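Local coordinates for protein carboxyl esterase NP (Bacillus subtilis, PDB 4CCW) that catalyses the hydrolysis of carboxylic esters to an alcohol and a carboxylate, as a carboxylesterase of the alpha/beta hydrolase superfamily, at residues 101-104 with 105-108; 17-20 with 21-25; 251-254 with 255-259; 283-286 with 287-291. All coordinates share one frame; numbering follows the deposited sequence.

Interaction 1 (101-104 with 105-108); sequences SGTR and TDYA
Thr-103 holds OG1 between its backbone N and carbonyl carbon (chi1 70°), which turns the hydroxyl back over the first turn to take the N-H of Asp-106, OG1 to N 3.0 Å and nearly straight at 166°. Threonine suits this N-cap: its short side chain folds back to accept a first-turn N-H that the i to i+4 pattern leaves without a carbonyl. Asp-106 folds its carboxylate back beside Thr-103, with OD2 lying 3.1 Å from OG1, a negative charge that probably suits the start of the helix dipole. The carbonyl O of Thr-103 receives Tyr-107 N at 3.1 Å. The Tyr-107 ring leans against the loop, CE2 coming to 3.3 Å from Gly-102 O, while His-134 meets the ring edge-to-face. With an alanine instead of this tyrosine, a gap would probably open beside the Gly-102 peptide and His-134 would lose its aromatic partner. Gly-102 adopts phi 95°, where a CB would jam against the preceding carbonyl O. Arg-104 points elsewhere, its NH1 bonded to Gly-219 O and its guanidinium in cation-pi contact with Tyr-222. Together these form a classic threonine N-cap opening helix 104-118 of the alpha/beta hydrolase fold.

Interaction 2 (17-20 with 21-25); sequences YYQT and YNESL
The carbonyl O of Tyr-17 is gripped by two donors, Thr-20 OG1 at 2.7 Å and Tyr-21 N at 2.9 Å. The amide comes nearly along the C=O axis, whereas the hydroxyl arrives more from the flank, with a C=O...donor angle of 120°. Thr-20 can do this because chi1 of 63° tucks OG1 back against its own helix, leaving CG2 beside the backbone N; threonine thus keeps its polar atom satisfied while Thr-20 packs on Gln-199 and Ala-202 of helix 194-205.

One turn apart, Tyr-17 and Tyr-21 both carry CG anti to the backbone N, and their rings come together at an angle. The hydroxyl of Tyr-17 lies at the edge of the Tyr-21 ring, in its plane, with OH 3.6 Å from CD2. Both phenols have stronger partners elsewhere, Tyr-17 OH with Gln-199 and Tyr-21 OH with Asp-87, so tyrosine serves here as both filler and polar arm.

Toward solvent, Gln-19 bends at CG to bring its amide to Glu-23. Gln-19 NE2 donates to Glu-23 OE2 over 2.9 Å, almost straight at 174°; the acceptor lies in the amide plane, and OE2 is met on its anti side. The amide and carboxylate are steeply turned against each other, and a single N-H of the amide makes the link. Glutamine and glutamate are apt on this exposed face, being long enough to span a turn.

The pattern is that of an amphipathic helix with i to i+4 side-chain pairing: in helix 12-24, Tyr-17 bonds Gln-199 of helix 194-205, and Tyr-21 packs on that residue and on Ile-47 of strand 42-49.

Interaction 3 (251-254 with 255-259); sequences SALH and RASSF
Ser-257 and Ser-258 each turn OG back toward the preceding helical turn, anti to their own carbonyl carbon, and bind a carbonyl that already takes a backbone N-H. Ser-257 OG donates to Leu-253 O at 2.9 Å, from the opposite face of the carbonyl plane to Ser-257 N. Ser-258 OG repeats this at His-254 O, 2.8 Å away, but sits well above the plane, 41° out of it, and away from a lone pair.

The same hydroxyl lies over one face of the His-254 imidazole, 3.6 Å above the plane and displaced toward the rim. His-254 sets its ring there with CG anti to the backbone N (chi1 167°). Leu-253 instead reaches for strands 236-241 and 263-268, yet its CD2 still brushes Ser-257 OG at 3.7 Å. Arg-255 stretches almost straight from CG to NE, carrying its guanidinium to a salt bridge with Asp-226. Ala-252 and Ala-256 are small enough to lie against Leu-240 and Leu-238 of strand 236-241, where helix 249-259 packs on the sheet in its beta-alpha-beta unit.

Serine suits this exposed face: its hydroxyl finds a partner in a carbonyl one turn back, and the extra bonds probably help secure this last turn.

Interaction 4 (283-286 with 287-291); sequences VNER and VMRFF
Val-287 N closes a helical turn on Val-283 O at 3.0 Å, in helix 280-291, the C-terminal helix of this alpha/beta hydrolase fold. Branched Val-287 fits the buried face, packing on Trp-77 and strands 123-128 and 236-241. Met-288 N bonds Asn-284 O, and its flexible side chain lies along helix 74-80. Arg-289 bends at chi3 (85°) to bring NH1 to the Glu-285 carboxylate, a salt bridge with OE1 at 3.0 Å and a weak bond to OE2 at 3.4 Å, the two planes 37° apart. The Arg-286 and Arg-289 guanidinium planes are only 12° apart but displaced, with Arg-286 CD against the face of Arg-289. Two like charges so near are probably tolerated because Glu-285 holds Arg-289 while Glu-266 and Glu-264 form salt bridges with Arg-286. A leucine in place of Arg-286 would probably leave those last two glutamates without their mate and Arg-289 without the flat group against which its NH2 rests. Phe-290 comes next, its N bonded to Arg-286 O and its ring turned to Leu-237 and Ser-148. Arg-289 NH2 sits 3.1 Å above the guanidinium plane of Arg-286, offset toward its rim, and 3.2 Å from Arg-286 NE.

All four interactions are local; none touches another. Interactions 3 and 4 are the nearest pair, with centres 21 Å apart and nearest atoms about 10 Å, and both helices pack on strand 236-241. Interaction 2 lies farthest from interaction 3, centres 37 Å apart, on the other side of the chain's centre. The ligand (2-hydroxyethoxy)acetic acid lies about 12 Å from the side chain of Tyr-107 in interaction 1 and about 11 Å from that of Tyr-17 in interaction 2. His-273, the probable proton acceptor, is about 10 Å from Ala-252 in interaction 3 and about 12 Å from Val-283 in interaction 4, side chain to side chain. None of the four lines the ligand pocket.

Interaction 1 (101-104 with 105-108)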
loop_
_atom_site.group_PDB
_atom_site.type_symbol
_atom_site.label_atom_id
_atom_site.label_comp_id
_atom_site.label_asym_id
_atom_site.label_seq_id
_atom_site.Cartn_x
_atom_site.Cartn_y
_atom_site.Cartn_z
ATOM N N SER A 101 -19.053 2.092 0.300
ATOM C CA SER A 101 -19.438 1.734 1.672
ATOM C C SER A 101 -18.256 1.381 2.572
ATOM O O SER A 101 -18.316 1.595 3.783
ATOM C CB SER A 101 -20.447 0.589 1.684
ATOM O OG SER A 101 -21.019 0.464 2.977
ATOM N N GLY A 102 -17.207 0.820 1.972
ATOM C CA GLY A 102 -15.976 0.473 2.687
ATOM C C GLY A 102 -15.881 -0.960 3.180
ATOM O O GLY A 102 -14.994 -1.289 3.984
ATOM N N THR A 103 -16.783 -1.833 2.726
ATOM C CA THR A 103 -16.690 -3.232 3.149
ATOM C C THR A 103 -15.516 -3.905 2.469
ATOM O O THR A 103 -15.010 -3.424 1.452
ATOM C CB THR A 103 -17.956 -4.058 2.863
ATOM O OG1 THR A 103 -18.101 -4.264 1.452
ATOM C CG2 THR A 103 -19.189 -3.385 3.442
ATOM N N ARG A 104 -15.099 -5.035 3.032
ATOM C CA ARG A 104 -14.016 -5.801 2.451
ATOM C C ARG A 104 -14.452 -6.405 1.108
ATOM O O ARG A 104 -13.650 -6.553 0.198
ATOM C CB ARG A 104 -13.561 -6.872 3.434
ATOM C CG ARG A 104 -13.034 -6.262 4.732
ATOM C CD ARG A 104 -12.258 -7.280 5.560
ATOM N NE ARG A 104 -13.116 -8.307 6.148
ATOM C CZ ARG A 104 -13.851 -8.135 7.248
ATOM N NH1 ARG A 104 -13.858 -6.956 7.896
ATOM N NH2 ARG A 104 -14.594 -9.141 7.695
ATOM N N THR A 105 -15.726 -6.729 0.986
ATOM C CA THR A 105 -16.262 -7.190 -0.298
ATOM C C THR A 105 -16.135 -6.094 -1.369
ATOM O O THR A 105 -15.635 -6.346 -2.467
ATOM C CB THR A 105 -17.718 -7.663 -0.151
ATOM O OG1 THR A 105 -17.751 -8.796 0.727
ATOM C CG2 THR A 105 -18.300 -8.072 -1.499
ATOM N N ASP A 106 -16.565 -4.877 -1.029
ATOM C CA ASP A 106 -16.486 -3.727 -1.938
ATOM C C ASP A 106 -15.065 -3.500 -2.430
ATOM O O ASP A 106 -14.838 -3.359 -3.626
ATOM C CB ASP A 106 -16.997 -2.451 -1.254
ATOM C CG ASP A 106 -18.510 -2.430 -1.086
ATOM O OD1 ASP A 106 -19.224 -3.106 -1.853
ATOM O OD2 ASP A 106 -18.989 -1.729 -0.173
ATOM N N TYR A 107 -14.109 -3.468 -1.501
ATOM C CA TYR A 107 -12.718 -3.247 -1.867
ATOM C C TYR A 107 -12.142 -4.326 -2.797
ATOM O O TYR A 107 -11.403 -4.004 -3.718
ATOM C CB TYR A 107 -11.855 -3.065 -0.612
ATOM C CG TYR A 107 -12.024 -1.714 0.090
ATOM C CD1 TYR A 107 -11.807 -0.510 -0.591
ATOM C CD2 TYR A 107 -12.348 -1.647 1.449
ATOM C CE1 TYR A 107 -11.931 0.719 0.063
ATOM C CE2 TYR A 107 -12.472 -0.429 2.109
ATOM C CZ TYR A 107 -12.261 0.749 1.418
ATOM O OH TYR A 107 -12.389 1.957 2.084
ATOM N N ALA A 108 -12.469 -5.597 -2.563
ATOM C CA ALA A 108 -12.022 -6.658 -3.472
ATOM C C ALA A 108 -12.635 -6.502 -4.873
ATOM O O ALA A 108 -11.949 -6.707 -5.878
ATOM C CB ALA A 108 -12.316 -8.041 -2.906
#

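Interaction 2 (17-20 with 21-25)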
loop_
_atom_site.group_PDB
_atom_site.type_symbol
_atom_site.label_atom_id
_atom_site.label_comp_id
_atom_site.label_asym_id
_atom_site.label_seq_id
_atom_site.Cartn_x
_atom_site.Cartn_y
_atom_site.Cartn_z
ATOM N N TYR A 17 -2.591 19.674 -2.817
ATOM C CA TYR A 17 -2.216 18.262 -2.709
ATOM C C TYR A 17 -1.879 17.689 -4.080
ATOM O O TYR A 17 -0.820 17.074 -4.252
ATOM C CB TYR A 17 -3.288 17.409 -2.028
ATOM C CG TYR A 17 -2.877 15.952 -2.041
ATOM C CD1 TYR A 17 -1.823 15.499 -1.240
ATOM C CD2 TYR A 17 -3.477 15.048 -2.919
ATOM C CE1 TYR A 17 -1.413 14.170 -1.275
ATOM C CE2 TYR A 17 -3.076 13.714 -2.953
ATOM C CZ TYR A 17 -2.043 13.288 -2.141
ATOM O OH TYR A 17 -1.649 11.975 -2.185
ATOM N N TYR A 18 -2.761 17.908 -5.054
ATOM C CA TYR A 18 -2.507 17.480 -6.428
ATOM C C TYR A 18 -1.181 17.983 -6.991
ATOM O O TYR A 18 -0.469 17.240 -7.668
ATOM C CB TYR A 18 -3.665 17.873 -7.350
ATOM C CG TYR A 18 -4.772 16.850 -7.419
ATOM C CD1 TYR A 18 -5.432 16.425 -6.265
ATOM C CD2 TYR A 18 -5.169 16.309 -8.643
ATOM C CE1 TYR A 18 -6.455 15.488 -6.327
ATOM C CE2 TYR A 18 -6.186 15.377 -8.712
ATOM C CZ TYR A 18 -6.823 14.970 -7.551
ATOM O OH TYR A 18 -7.831 14.044 -7.616
ATOM N N GLN A 19 -0.860 19.254 -6.743
ATOM C CA GLN A 19 0.418 19.810 -7.175
ATOM C C GLN A 19 1.611 19.078 -6.534
ATOM O O GLN A 19 2.577 18.738 -7.225
ATOM C CB GLN A 19 0.483 21.318 -6.881
ATOM C CG GLN A 19 1.758 21.998 -7.359
ATOM C CD GLN A 19 2.008 21.825 -8.852
ATOM O OE1 GLN A 19 1.072 21.711 -9.646
ATOM N NE2 GLN A 19 3.280 21.813 -9.241
ATOM N N THR A 20 1.540 18.840 -5.226
ATOM C CA THR A 20 2.610 18.122 -4.517
ATOM C C THR A 20 2.766 16.677 -5.002
ATOM O O THR A 20 3.874 16.148 -5.043
ATOM C CB THR A 20 2.446 18.138 -2.968
ATOM O OG1 THR A 20 1.236 17.464 -2.584
ATOM C CG2 THR A 20 2.471 19.573 -2.412
ATOM N N TYR A 21 1.647 16.049 -5.351
ATOM C CA TYR A 21 1.640 14.684 -5.891
ATOM C C TYR A 21 2.418 14.672 -7.208
ATOM O O TYR A 21 3.269 13.800 -7.434
ATOM C CB TYR A 21 0.188 14.242 -6.109
ATOM C CG TYR A 21 -0.012 12.801 -6.524
ATOM C CD1 TYR A 21 0.429 12.339 -7.771
ATOM C CD2 TYR A 21 -0.685 11.918 -5.691
ATOM C CE1 TYR A 21 0.222 11.016 -8.151
ATOM C CE2 TYR A 21 -0.902 10.607 -6.061
ATOM C CZ TYR A 21 -0.444 10.161 -7.286
ATOM O OH TYR A 21 -0.661 8.857 -7.631
ATOM N N ASN A 22 2.139 15.649 -8.064
ATOM C CA ASN A 22 2.815 15.770 -9.353
ATOM C C ASN A 22 4.309 16.024 -9.189
ATOM O O ASN A 22 5.118 15.499 -9.951
ATOM C CB ASN A 22 2.158 16.865 -10.205
ATOM C CG ASN A 22 0.772 16.468 -10.687
ATOM O OD1 ASN A 22 0.389 15.298 -10.614
ATOM N ND2 ASN A 22 0.010 17.436 -11.167
ATOM N N GLU A 23 4.666 16.814 -8.179
ATOM C CA GLU A 23 6.070 17.093 -7.902
ATOM C C GLU A 23 6.822 15.865 -7.376
ATOM O O GLU A 23 7.986 15.666 -7.708
ATOM C CB GLU A 23 6.213 18.302 -6.983
ATOM C CG GLU A 23 5.751 19.573 -7.680
ATOM C CD GLU A 23 5.987 20.834 -6.884
ATOM O OE1 GLU A 23 6.674 20.774 -5.847
ATOM O OE2 GLU A 23 5.483 21.897 -7.305
ATOM N N SER A 24 6.147 15.037 -6.580
ATOM C CA SER A 24 6.725 13.754 -6.143
ATOM C C SER A 24 6.978 12.789 -7.306
ATOM O O SER A 24 7.895 11.976 -7.244
ATOM C CB SER A 24 5.838 13.074 -5.109
ATOM O OG SER A 24 5.878 13.753 -3.867
ATOM N N LEU A 25 6.166 12.870 -8.357
ATOM C CA LEU A 25 6.359 12.006 -9.524
ATOM C C LEU A 25 7.655 12.285 -10.292
ATOM O O LEU A 25 8.096 11.458 -11.081
ATOM C CB LEU A 25 5.156 12.052 -10.469
ATOM C CG LEU A 25 3.972 11.132 -10.171
ATOM C CD1 LEU A 25 3.136 10.974 -11.430
ATOM C CD2 LEU A 25 4.424 9.763 -9.672
#

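Interaction 3 (251-254 with 255-259)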
loop_
_atom_site.group_PDB
_atom_site.type_symbol
_atom_site.label_atom_id
_atom_site.label_comp_id
_atom_site.label_asym_id
_atom_site.label_seq_id
_atom_site.Cartn_x
_atom_site.Cartn_y
_atom_site.Cartn_z
ATOM N N SER A 251 5.850 -11.153 16.777
ATOM C CA SER A 251 4.532 -11.718 17.033
ATOM C C SER A 251 3.758 -11.877 15.714
ATOM O O SER A 251 3.077 -12.874 15.530
ATOM C CB SER A 251 3.740 -10.840 18.004
ATOM O OG SER A 251 4.534 -10.533 19.144
ATOM N N ALA A 252 3.842 -10.886 14.819
ATOM C CA ALA A 252 3.178 -10.956 13.513
ATOM C C ALA A 252 3.691 -12.119 12.669
ATOM O O ALA A 252 2.899 -12.862 12.078
ATOM C CB ALA A 252 3.341 -9.644 12.748
ATOM N N LEU A 253 5.017 -12.259 12.607
ATOM C CA LEU A 253 5.637 -13.359 11.865
ATOM C C LEU A 253 5.165 -14.697 12.439
ATOM O O LEU A 253 4.881 -15.638 11.687
ATOM C CB LEU A 253 7.168 -13.256 11.903
ATOM C CG LEU A 253 7.938 -14.375 11.163
ATOM C CD1 LEU A 253 9.224 -13.837 10.557
ATOM C CD2 LEU A 253 8.244 -15.505 12.122
ATOM N N HIS A 254 5.097 -14.786 13.765
ATOM C CA HIS A 254 4.703 -16.035 14.419
ATOM C C HIS A 254 3.325 -16.430 13.976
ATOM O O HIS A 254 3.119 -17.556 13.517
ATOM C CB HIS A 254 4.782 -15.925 15.946
ATOM C CG HIS A 254 4.096 -17.062 16.659
ATOM N ND1 HIS A 254 2.812 -17.003 17.031
ATOM C CD2 HIS A 254 4.551 -18.324 17.012
ATOM C CE1 HIS A 254 2.457 -18.165 17.614
ATOM N NE2 HIS A 254 3.517 -18.974 17.596
ATOM N N ARG A 255 2.366 -15.504 14.045
ATOM C CA ARG A 255 0.999 -15.875 13.685
ATOM C C ARG A 255 0.888 -16.231 12.191
ATOM O O ARG A 255 0.299 -17.257 11.833
ATOM C CB ARG A 255 -0.019 -14.777 14.083
ATOM C CG ARG A 255 -1.453 -15.215 13.780
ATOM C CD ARG A 255 -2.515 -14.465 14.565
ATOM N NE ARG A 255 -3.809 -15.101 14.283
ATOM C CZ ARG A 255 -4.711 -14.668 13.395
ATOM N NH1 ARG A 255 -4.523 -13.540 12.699
ATOM N NH2 ARG A 255 -5.833 -15.350 13.227
ATOM N N ALA A 256 1.490 -15.410 11.327
ATOM C CA ALA A 256 1.438 -15.644 9.891
ATOM C C ALA A 256 2.011 -17.028 9.537
ATOM O O ALA A 256 1.406 -17.812 8.784
ATOM C CB ALA A 256 2.197 -14.534 9.163
ATOM N N SER A 257 3.173 -17.323 10.113
ATOM C CA SER A 257 3.878 -18.578 9.844
ATOM C C SER A 257 3.154 -19.786 10.405
ATOM O O SER A 257 3.335 -20.878 9.894
ATOM C CB SER A 257 5.298 -18.531 10.406
ATOM O OG SER A 257 6.036 -17.468 9.824
ATOM N N SER A 258 2.352 -19.575 11.457
ATOM C CA SER A 258 1.594 -20.660 12.101
ATOM C C SER A 258 0.428 -21.176 11.241
ATOM O O SER A 258 0.078 -22.358 11.325
ATOM C CB SER A 258 1.080 -20.218 13.485
ATOM O OG SER A 258 2.186 -20.072 14.401
ATOM N N PHE A 259 -0.163 -20.298 10.431
ATOM C CA PHE A 259 -1.397 -20.633 9.695
ATOM C C PHE A 259 -1.336 -20.591 8.159
ATOM O O PHE A 259 -2.038 -21.374 7.489
ATOM C CB PHE A 259 -2.540 -19.719 10.164
ATOM C CG PHE A 259 -2.870 -19.858 11.623
ATOM C CD1 PHE A 259 -3.645 -20.915 12.072
ATOM C CD2 PHE A 259 -2.409 -18.921 12.550
ATOM C CE1 PHE A 259 -3.945 -21.055 13.416
ATOM C CE2 PHE A 259 -2.692 -19.065 13.896
ATOM C CZ PHE A 259 -3.460 -20.130 14.331
#

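Interaction 4 (283-286 with 287-291)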
loop_
_atom_site.group_PDB
_atom_site.type_symbol
_atom_site.label_atom_id
_atom_site.label_comp_id
_atom_site.label_asym_id
_atom_site.label_seq_id
_atom_site.Cartn_x
_atom_site.Cartn_y
_atom_site.Cartn_z
ATOM N N VAL A 283 15.268 -4.841 -0.108
ATOM C CA VAL A 283 13.857 -5.156 -0.358
ATOM C C VAL A 283 13.584 -5.393 -1.846
ATOM O O VAL A 283 12.874 -6.348 -2.218
ATOM C CB VAL A 283 12.940 -4.075 0.235
ATOM C CG1 VAL A 283 11.496 -4.300 -0.191
ATOM C CG2 VAL A 283 13.050 -4.095 1.757
ATOM N N ASN A 284 14.165 -4.542 -2.693
ATOM C CA ASN A 284 14.048 -4.701 -4.139
ATOM C C ASN A 284 14.457 -6.096 -4.610
ATOM O O ASN A 284 13.682 -6.753 -5.285
ATOM C CB ASN A 284 14.888 -3.659 -4.891
ATOM C CG ASN A 284 14.320 -2.256 -4.775
ATOM O OD1 ASN A 284 13.254 -2.053 -4.200
ATOM N ND2 ASN A 284 15.040 -1.279 -5.325
ATOM N N GLU A 285 15.669 -6.529 -4.245
ATOM C CA GLU A 285 16.200 -7.845 -4.651
ATOM C C GLU A 285 15.404 -8.996 -4.043
ATOM O O GLU A 285 15.148 -10.009 -4.711
ATOM C CB GLU A 285 17.682 -7.989 -4.260
ATOM C CG GLU A 285 18.341 -9.292 -4.717
ATOM C CD GLU A 285 18.048 -10.505 -3.828
ATOM O OE1 GLU A 285 17.743 -10.341 -2.631
ATOM O OE2 GLU A 285 18.147 -11.651 -4.333
ATOM N N ARG A 286 15.036 -8.843 -2.774
ATOM C CA ARG A 286 14.344 -9.898 -2.040
ATOM C C ARG A 286 13.008 -10.221 -2.698
ATOM O O ARG A 286 12.670 -11.380 -2.873
ATOM C CB ARG A 286 14.142 -9.502 -0.569
ATOM C CG ARG A 286 13.404 -10.543 0.272
ATOM C CD ARG A 286 14.219 -11.818 0.403
ATOM N NE ARG A 286 13.516 -12.966 0.993
ATOM C CZ ARG A 286 12.971 -13.970 0.298
ATOM N NH1 ARG A 286 13.002 -13.972 -1.033
ATOM N NH2 ARG A 286 12.387 -14.983 0.935
ATOM N N VAL A 287 12.254 -9.185 -3.045
ATOM C CA VAL A 287 10.962 -9.362 -3.705
ATOM C C VAL A 287 11.144 -9.987 -5.084
ATOM O O VAL A 287 10.423 -10.923 -5.460
ATOM C CB VAL A 287 10.190 -8.031 -3.802
ATOM C CG1 VAL A 287 9.019 -8.165 -4.771
ATOM C CG2 VAL A 287 9.702 -7.590 -2.428
ATOM N N MET A 288 12.123 -9.493 -5.837
ATOM C CA MET A 288 12.404 -10.061 -7.148
ATOM C C MET A 288 12.743 -11.543 -7.079
ATOM O O MET A 288 12.245 -12.337 -7.876
ATOM C CB MET A 288 13.529 -9.312 -7.847
ATOM C CG MET A 288 13.229 -9.133 -9.316
ATOM S SD MET A 288 12.166 -7.691 -9.501
ATOM C CE MET A 288 13.493 -6.506 -9.689
ATOM N N ARG A 289 13.583 -11.900 -6.112
ATOM C CA ARG A 289 14.024 -13.279 -5.927
ATOM C C ARG A 289 12.832 -14.189 -5.668
ATOM O O ARG A 289 12.757 -15.294 -6.215
ATOM C CB ARG A 289 15.009 -13.355 -4.760
ATOM C CG ARG A 289 15.753 -14.670 -4.622
ATOM C CD ARG A 289 16.853 -14.519 -3.581
ATOM N NE ARG A 289 16.374 -14.742 -2.216
ATOM C CZ ARG A 289 16.760 -14.050 -1.145
ATOM N NH1 ARG A 289 17.608 -13.036 -1.255
ATOM N NH2 ARG A 289 16.273 -14.357 0.049
ATOM N N PHE A 290 11.901 -13.704 -4.842
ATOM C CA PHE A 290 10.678 -14.428 -4.530
ATOM C C PHE A 290 9.794 -14.662 -5.759
ATOM O O PHE A 290 9.276 -15.763 -5.952
ATOM C CB PHE A 290 9.888 -13.696 -3.442
ATOM C CG PHE A 290 8.561 -14.327 -3.134
ATOM C CD1 PHE A 290 8.494 -15.495 -2.381
ATOM C CD2 PHE A 290 7.381 -13.760 -3.599
ATOM C CE1 PHE A 290 7.272 -16.089 -2.097
ATOM C CE2 PHE A 290 6.155 -14.358 -3.322
ATOM C CZ PHE A 290 6.104 -15.520 -2.571
ATOM N N PHE A 291 9.625 -13.623 -6.576
ATOM C CA PHE A 291 8.796 -13.713 -7.776
ATOM C C PHE A 291 9.420 -14.617 -8.854
ATOM O O PHE A 291 8.703 -15.229 -9.640
ATOM C CB PHE A 291 8.536 -12.327 -8.369
ATOM C CG PHE A 291 7.581 -11.477 -7.579
ATOM C CD1 PHE A 291 6.688 -12.044 -6.667
ATOM C CD2 PHE A 291 7.546 -10.100 -7.773
ATOM C CE1 PHE A 291 5.803 -11.254 -5.952
ATOM C CE2 PHE A 291 6.665 -9.303 -7.056
ATOM C CZ PHE A 291 5.793 -9.879 -6.145
#